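Local coordinates for protein diaminopimelate decarboxylase (Methanocaldococcus jannaschii, PDB 1TWI) that catalyses the pyridoxal-phosphate-dependent decarboxylation of meso-diaminopimelate to L-lysine, the last step of lysine biosynthesis by the diaminopimelate route, at residues M229-V232 / V233-E237; F131-S135 / I136-I140; T216-S219 / P220-E223. One frame throughout, in Å; residues are numbered along the deposited sequence.

Contact 1. Residues M229-V232 / V233-E237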
loop_
_atom_site.group_PDB
_atom_site.type_symbol
_atom_site.label_atom_id
_atom_site.label_comp_id
_atom_site.label_asym_id
_atom_site.label_seq_id
_atom_site.Cartn_x
_atom_site.Cartn_y
_atom_site.Cartn_z
ATOM N N MET A 229 1.922 -33.000 12.281
ATOM C CA MET A 229 2.552 -34.188 12.814
ATOM C C MET A 229 1.927 -35.477 12.239
ATOM O O MET A 229 2.642 -36.487 12.033
ATOM C CB MET A 229 2.506 -34.168 14.375
ATOM C CG MET A 229 3.434 -33.093 15.014
ATOM S SD MET A 229 5.190 -33.202 14.467
ATOM C CE MET A 229 5.811 -34.584 15.488
ATOM N N ASP A 230 0.606 -35.474 12.012
ATOM C CA ASP A 230 -0.017 -36.646 11.412
ATOM C C ASP A 230 0.662 -36.898 10.058
ATOM O O ASP A 230 0.858 -38.048 9.643
ATOM C CB ASP A 230 -1.506 -36.423 11.122
ATOM C CG ASP A 230 -2.394 -36.474 12.392
ATOM O OD1 ASP A 230 -1.925 -36.873 13.468
ATOM O OD2 ASP A 230 -3.564 -36.119 12.254
ATOM N N PHE A 231 1.000 -35.827 9.342
ATOM C CA PHE A 231 1.647 -36.023 8.034
ATOM C C PHE A 231 3.089 -36.547 8.222
ATOM O O PHE A 231 3.588 -37.339 7.398
ATOM C CB PHE A 231 1.603 -34.722 7.188
ATOM C CG PHE A 231 2.155 -34.896 5.785
ATOM C CD1 PHE A 231 1.497 -35.719 4.881
ATOM C CD2 PHE A 231 3.352 -34.285 5.406
ATOM C CE1 PHE A 231 2.023 -35.957 3.568
ATOM C CE2 PHE A 231 3.909 -34.506 4.088
ATOM C CZ PHE A 231 3.209 -35.352 3.189
ATOM N N VAL A 232 3.764 -36.114 9.279
ATOM C CA VAL A 232 5.121 -36.618 9.539
ATOM C C VAL A 232 5.016 -38.132 9.798
ATOM O O VAL A 232 5.891 -38.920 9.382
ATOM C CB VAL A 232 5.805 -35.836 10.735
ATOM C CG1 VAL A 232 7.167 -36.394 11.032
ATOM C CG2 VAL A 232 6.039 -34.317 10.300
ATOM N N VAL A 233 3.941 -38.552 10.466
ATOM C CA VAL A 233 3.741 -40.000 10.707
ATOM C C VAL A 233 3.515 -40.679 9.345
ATOM O O VAL A 233 4.134 -41.711 9.052
ATOM C CB VAL A 233 2.515 -40.294 11.638
ATOM C CG1 VAL A 233 2.240 -41.824 11.689
ATOM C CG2 VAL A 233 2.804 -39.786 13.052
ATOM N N GLU A 234 2.633 -40.124 8.520
ATOM C CA GLU A 234 2.405 -40.683 7.179
ATOM C C GLU A 234 3.731 -40.823 6.381
ATOM O O GLU A 234 3.960 -41.847 5.697
ATOM C CB GLU A 234 1.410 -39.823 6.402
ATOM C CG GLU A 234 1.003 -40.397 5.017
ATOM C CD GLU A 234 -0.000 -39.508 4.247
ATOM O OE1 GLU A 234 -0.275 -39.799 3.045
ATOM O OE2 GLU A 234 -0.521 -38.514 4.815
ATOM N N LEU A 235 4.619 -39.829 6.477
ATOM C CA LEU A 235 5.901 -39.915 5.778
ATOM C C LEU A 235 6.739 -41.064 6.350
ATOM O O LEU A 235 7.371 -41.830 5.611
ATOM C CB LEU A 235 6.670 -38.596 5.911
ATOM C CG LEU A 235 6.168 -37.474 5.014
ATOM C CD1 LEU A 235 6.827 -36.188 5.509
ATOM C CD2 LEU A 235 6.523 -37.736 3.519
ATOM N N LYS A 236 6.746 -41.182 7.666
ATOM C CA LYS A 236 7.519 -42.224 8.332
ATOM C C LYS A 236 7.043 -43.637 7.885
ATOM O O LYS A 236 7.855 -44.542 7.738
ATOM C CB LYS A 236 7.390 -42.082 9.851
ATOM C CG LYS A 236 8.283 -43.055 10.617
ATOM C CD LYS A 236 9.721 -42.638 10.467
ATOM C CE LYS A 236 10.655 -43.644 11.052
ATOM N NZ LYS A 236 10.886 -43.240 12.413
ATOM N N GLU A 237 5.740 -43.818 7.688
ATOM C CA GLU A 237 5.231 -45.094 7.187
ATOM C C GLU A 237 5.810 -45.379 5.787
ATOM O O GLU A 237 5.926 -46.553 5.374
ATOM C CB GLU A 237 3.701 -45.084 7.117
ATOM C CG GLU A 237 3.043 -45.093 8.504
ATOM C CD GLU A 237 1.575 -44.645 8.508
ATOM O OE1 GLU A 237 0.919 -44.832 9.557
ATOM O OE2 GLU A 237 1.064 -44.092 7.489
#
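Met229-Val232 and Val233-Glu237 are successive turns of one alpha-helix, helix 219-237, and the amides of Val233, Glu234, Leu235 and Lys236 bond to the carbonyl oxygens four residues earlier. From Leu235 N to Phe231 O the distance is 2.8 Å, and from Lys236 N to Val232 O it is 3.0 Å. The helix is the crossover of a beta-alpha-beta unit between strands 202-208 and 244-246 of the TIM-barrel domain. Its inner side is apolar, as suits a face laid on a sheet: Val232 and Leu235 rest on Val207 of strand 202-208. Phe231 turns to the neighbouring helix 188-198, where it meets Ala189 and Ile193. Asp230, on the partly exposed side, is hydrogen-bonded through OD1 to the hydroxyl of Tyr278. The Phe231 side chain leaves with CG anti to the backbone N (chi1 -175°), which brings its ring alongside the next turn. Leu235 covers one face in a CH-pi contact, CG standing 4.2 Å from the ring centroid, while CD1 meets Phe231 CE2 at 3.7 Å. At the ring's edge lies the extended Glu234 side chain, its carboxylate plane turned 80° from the ring plane and its OE2 only 3.4 Å from Phe231 CD1.

Contact 2. Residues F131-S135 / I136-I140; sequences FNVDS and ISELI
Glu138 reaches back from the first turn of helix 136-149 to the end of strand 130-133, where its OE1 accepts the amide of Asp134, with 2.8 Å between Asp134 N and Glu138 OE1. The donor stands well above the carboxylate plane, 59° out of it. With CG anti to the backbone N (chi1 175°) and the chain extended beyond, glutamate has the length to span this turn, and its OE2 comes to 3.4 Å from Val133 CA. Ser135 is the N-cap: its short side chain puts OG 3.1 Å from Glu138 N, accepting a hydrogen bond, while Ser135 O receives Leu139 N at 3.0 Å in the first helical bond. On the strand side, branched Val133 presents CG1 to Leu139 CB at 4.0 Å, and both residues continue onto Phe157 of strand 153-160, the next strand of this beta-alpha-beta unit.

Farther out, Lys115 forms a salt bridge with Glu138 OE2 and donates to Asn132 O, steadying both carboxylate and strand end. The carboxylate of Asp134 has other partners: OD2 accepts from Gly181 N, and OD1 forms a salt bridge with Lys310 of the second subunit, bringing the turn into the dimer contact. Asn132, hydrogen-bonded to Asn111, touches Glu290, which binds pyridoxal phosphate. Glu138 is probably held as a carboxylate, its buried charge balanced by Lys115 from outside the turn and by the Asp134 amide.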
loop_
_atom_site.group_PDB
_atom_site.type_symbol
_atom_site.label_atom_id
_atom_site.label_comp_id
_atom_site.label_asym_id
_atom_site.label_seq_id
_atom_site.Cartn_x
_atom_site.Cartn_y
_atom_site.Cartn_z
ATOM N N PHE A 131 15.014 -24.103 1.541
ATOM C CA PHE A 131 13.996 -23.421 0.768
ATOM C C PHE A 131 12.706 -24.184 1.263
ATOM O O PHE A 131 12.685 -25.444 1.254
ATOM C CB PHE A 131 14.133 -23.746 -0.712
ATOM C CG PHE A 131 15.298 -23.055 -1.368
ATOM C CD1 PHE A 131 15.163 -21.771 -1.878
ATOM C CD2 PHE A 131 16.545 -23.700 -1.448
ATOM C CE1 PHE A 131 16.250 -21.126 -2.467
ATOM C CE2 PHE A 131 17.669 -23.066 -2.041
ATOM C CZ PHE A 131 17.516 -21.779 -2.553
ATOM N N ASN A 132 11.656 -23.455 1.674
ATOM C CA ASN A 132 10.391 -24.112 2.027
ATOM C C ASN A 132 9.649 -24.141 0.693
ATOM O O ASN A 132 9.049 -23.148 0.282
ATOM C CB ASN A 132 9.620 -23.285 3.069
ATOM C CG ASN A 132 10.317 -23.264 4.443
ATOM O OD1 ASN A 132 11.125 -24.152 4.762
ATOM N ND2 ASN A 132 9.962 -22.263 5.290
ATOM N N VAL A 133 9.695 -25.292 0.023
ATOM C CA VAL A 133 9.135 -25.480 -1.317
ATOM C C VAL A 133 7.659 -25.357 -1.353
ATOM O O VAL A 133 6.966 -26.016 -0.590
ATOM C CB VAL A 133 9.514 -26.852 -1.890
ATOM C CG1 VAL A 133 8.842 -27.069 -3.255
ATOM C CG2 VAL A 133 11.034 -26.934 -2.010
ATOM N N ASP A 134 7.178 -24.544 -2.292
ATOM C CA ASP A 134 5.769 -24.241 -2.351
ATOM C C ASP A 134 4.976 -25.040 -3.372
ATOM O O ASP A 134 3.757 -25.139 -3.266
ATOM C CB ASP A 134 5.611 -22.741 -2.639
ATOM C CG ASP A 134 4.158 -22.327 -2.791
ATOM O OD1 ASP A 134 3.601 -22.415 -3.931
ATOM O OD2 ASP A 134 3.561 -21.937 -1.749
ATOM N N SER A 135 5.686 -25.569 -4.373
ATOM C CA SER A 135 5.061 -26.286 -5.478
ATOM C C SER A 135 6.036 -27.275 -6.101
ATOM O O SER A 135 7.277 -27.192 -5.891
ATOM C CB SER A 135 4.611 -25.275 -6.561
ATOM O OG SER A 135 5.739 -24.625 -7.115
ATOM N N ILE A 136 5.494 -28.204 -6.885
ATOM C CA ILE A 136 6.375 -29.137 -7.531
ATOM C C ILE A 136 7.241 -28.380 -8.562
ATOM O O ILE A 136 8.418 -28.682 -8.732
ATOM C CB ILE A 136 5.559 -30.286 -8.158
ATOM C CG1 ILE A 136 5.046 -31.162 -6.967
ATOM C CG2 ILE A 136 6.467 -31.083 -9.111
ATOM C CD1 ILE A 136 3.899 -32.187 -7.311
ATOM N N SER A 137 6.652 -27.366 -9.194
ATOM C CA SER A 137 7.364 -26.557 -10.190
ATOM C C SER A 137 8.618 -25.974 -9.530
ATOM O O SER A 137 9.729 -26.008 -10.102
ATOM C CB SER A 137 6.464 -25.410 -10.644
ATOM O OG SER A 137 7.115 -24.624 -11.643
ATOM N N GLU A 138 8.442 -25.409 -8.326
ATOM C CA GLU A 138 9.603 -24.850 -7.605
ATOM C C GLU A 138 10.636 -25.958 -7.295
ATOM O O GLU A 138 11.848 -25.781 -7.477
ATOM C CB GLU A 138 9.165 -24.158 -6.286
ATOM C CG GLU A 138 10.382 -23.674 -5.430
ATOM C CD GLU A 138 9.961 -23.190 -4.056
ATOM O OE1 GLU A 138 8.762 -22.830 -3.905
ATOM O OE2 GLU A 138 10.836 -23.159 -3.152
ATOM N N LEU A 139 10.170 -27.114 -6.813
ATOM C CA LEU A 139 11.106 -28.214 -6.508
ATOM C C LEU A 139 11.959 -28.530 -7.764
ATOM O O LEU A 139 13.194 -28.647 -7.665
ATOM C CB LEU A 139 10.358 -29.516 -6.073
ATOM C CG LEU A 139 11.285 -30.749 -5.869
ATOM C CD1 LEU A 139 12.197 -30.547 -4.655
ATOM C CD2 LEU A 139 10.450 -32.038 -5.682
ATOM N N ILE A 140 11.301 -28.660 -8.914
ATOM C CA ILE A 140 12.011 -28.966 -10.181
ATOM C C ILE A 140 13.046 -27.865 -10.493
ATOM O O ILE A 140 14.225 -28.152 -10.781
ATOM C CB ILE A 140 10.967 -29.182 -11.359
ATOM C CG1 ILE A 140 10.125 -30.448 -11.051
ATOM C CG2 ILE A 140 11.689 -29.334 -12.776
ATOM C CD1 ILE A 140 8.988 -30.658 -12.033
#

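Contact 3. Residues T216-S219 / P220-E223; sequences TDIS and PFIE
The ring of Phe221 has the carbonyl oxygen of Ile218 at its edge, near the ring plane, with Phe221 CD2 4.0 Å from Ile218 O. The Asp217 carbonyl oxygen approaches the same corner obliquely, 3.7 Å from Phe221 CD2. A second flat group, the carboxylate of Asp217, is met from above its plane, 45° out of it, by the amide of Ser219. This capping bond closes an Asx turn at the entrance to helix 219-237; it is short, 2.7 Å from Ser219 N to Asp217 OD1, and nearly straight (165°). It depends on CG lying anti to the backbone N (chi1 179°), which lets the short aspartate side chain reach over the turn.

Proline suits the first turn of a helix, where its nitrogen need give no hydrogen to a preceding carbonyl. The ring of Pro220 instead packs on the turn, with CD 3.2 Å from Asp217 O, and the Asp217 side chain crosses it at about a right angle. The helical bonds then begin with Ile222 N to Ile218 O at 3.1 Å and Glu223 N to Ser219 O at 3.0 Å. One turn apart on the same flank, the two isoleucines pack tightly, Ile218 CG2 meeting Ile222 CD1 at 3.5 Å.

On that flank helix 264-276 takes the apolar groups: Ile218 and Phe221 both touch Leu267, and Ile218 and Ile222 both touch Ala270. The polar ends have other partners: Ser219 OG is hydrogen-bonded to His168 NE2, and Glu223 OE2 forms a salt bridge with Lys227 and accepts from Asn164 N. The loop that follows strand 202-208 of the barrel turns into helix 219-237 against helix 264-276, with buried Phe221 resting on Leu215 and lying close to Gly250 of the cofactor site.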
loop_
_atom_site.group_PDB
_atom_site.type_symbol
_atom_site.label_atom_id
_atom_site.label_comp_id
_atom_site.label_asym_id
_atom_site.label_seq_id
_atom_site.Cartn_x
_atom_site.Cartn_y
_atom_site.Cartn_z
ATOM N N THR A 216 -5.626 -14.880 17.619
ATOM C CA THR A 216 -5.618 -14.695 19.062
ATOM C C THR A 216 -6.380 -15.833 19.766
ATOM O O THR A 216 -7.039 -15.608 20.769
ATOM C CB THR A 216 -6.302 -13.334 19.458
ATOM O OG1 THR A 216 -7.603 -13.277 18.863
ATOM C CG2 THR A 216 -5.486 -12.137 18.940
ATOM N N ASP A 217 -6.276 -17.048 19.234
ATOM C CA ASP A 217 -6.914 -18.224 19.826
ATOM C C ASP A 217 -5.856 -19.280 19.634
ATOM O O ASP A 217 -5.272 -19.354 18.557
ATOM C CB ASP A 217 -8.175 -18.599 19.037
ATOM C CG ASP A 217 -8.886 -19.846 19.581
ATOM O OD1 ASP A 217 -8.276 -20.712 20.244
ATOM O OD2 ASP A 217 -10.099 -19.985 19.310
ATOM N N ILE A 218 -5.601 -20.103 20.641
ATOM C CA ILE A 218 -4.579 -21.145 20.505
ATOM C C ILE A 218 -5.088 -22.358 19.691
ATOM O O ILE A 218 -4.312 -23.155 19.168
ATOM C CB ILE A 218 -4.138 -21.621 21.905
ATOM C CG1 ILE A 218 -3.026 -20.735 22.454
ATOM C CG2 ILE A 218 -3.728 -23.050 21.893
ATOM C CD1 ILE A 218 -1.819 -20.501 21.555
ATOM N N SER A 219 -6.401 -22.467 19.558
ATOM C CA SER A 219 -7.006 -23.624 18.893
ATOM C C SER A 219 -6.484 -23.940 17.463
ATOM O O SER A 219 -6.123 -25.101 17.166
ATOM C CB SER A 219 -8.535 -23.401 18.883
ATOM O OG SER A 219 -9.231 -24.428 18.210
ATOM N N PRO A 220 -6.451 -22.934 16.564
ATOM C CA PRO A 220 -5.966 -23.168 15.185
ATOM C C PRO A 220 -4.526 -23.744 15.194
ATOM O O PRO A 220 -4.150 -24.612 14.371
ATOM C CB PRO A 220 -5.995 -21.781 14.548
ATOM C CG PRO A 220 -6.926 -20.991 15.399
ATOM C CD PRO A 220 -6.757 -21.518 16.792
ATOM N N PHE A 221 -3.721 -23.261 16.135
ATOM C CA PHE A 221 -2.349 -23.747 16.247
ATOM C C PHE A 221 -2.283 -25.199 16.698
ATOM O O PHE A 221 -1.461 -25.979 16.193
ATOM C CB PHE A 221 -1.526 -22.878 17.204
ATOM C CG PHE A 221 -1.341 -21.481 16.703
ATOM C CD1 PHE A 221 -0.566 -21.236 15.574
ATOM C CD2 PHE A 221 -1.993 -20.438 17.304
ATOM C CE1 PHE A 221 -0.457 -19.974 15.048
ATOM C CE2 PHE A 221 -1.901 -19.126 16.787
ATOM C CZ PHE A 221 -1.135 -18.893 15.667
ATOM N N ILE A 222 -3.099 -25.565 17.678
ATOM C CA ILE A 222 -3.124 -26.963 18.111
ATOM C C ILE A 222 -3.529 -27.837 16.884
ATOM O O ILE A 222 -2.889 -28.840 16.596
ATOM C CB ILE A 222 -4.213 -27.182 19.246
ATOM C CG1 ILE A 222 -3.815 -26.452 20.525
ATOM C CG2 ILE A 222 -4.348 -28.665 19.568
ATOM C CD1 ILE A 222 -4.977 -26.265 21.553
ATOM N N GLU A 223 -4.576 -27.449 16.163
ATOM C CA GLU A 223 -5.035 -28.252 15.022
ATOM C C GLU A 223 -3.956 -28.320 13.919
ATOM O O GLU A 223 -3.751 -29.364 13.309
ATOM C CB GLU A 223 -6.349 -27.671 14.465
ATOM C CG GLU A 223 -6.906 -28.412 13.233
ATOM C CD GLU A 223 -7.429 -29.813 13.553
ATOM O OE1 GLU A 223 -7.557 -30.188 14.760
ATOM O OE2 GLU A 223 -7.728 -30.536 12.571
#

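All three contacts belong to the TIM-barrel domain that binds pyridoxal phosphate. Contacts 3 and 1 lie on one helix, 219-237, at its start and near its end, with centres 21 Å apart and nearest atoms about 7 Å apart. Contact 2 lies earlier in the chain, on another beta-alpha unit, its centre 20 Å from that of contact 1 and 27 Å from that of contact 3. Helix 188-198 bridges contacts 1 and 2, touching Phe231 and Ile136. Contact 1 lies away from the active site, whereas the side chains of Asn132 in contact 2 and Phe221 in contact 3 come within about 6 and 8 Å of the cofactor.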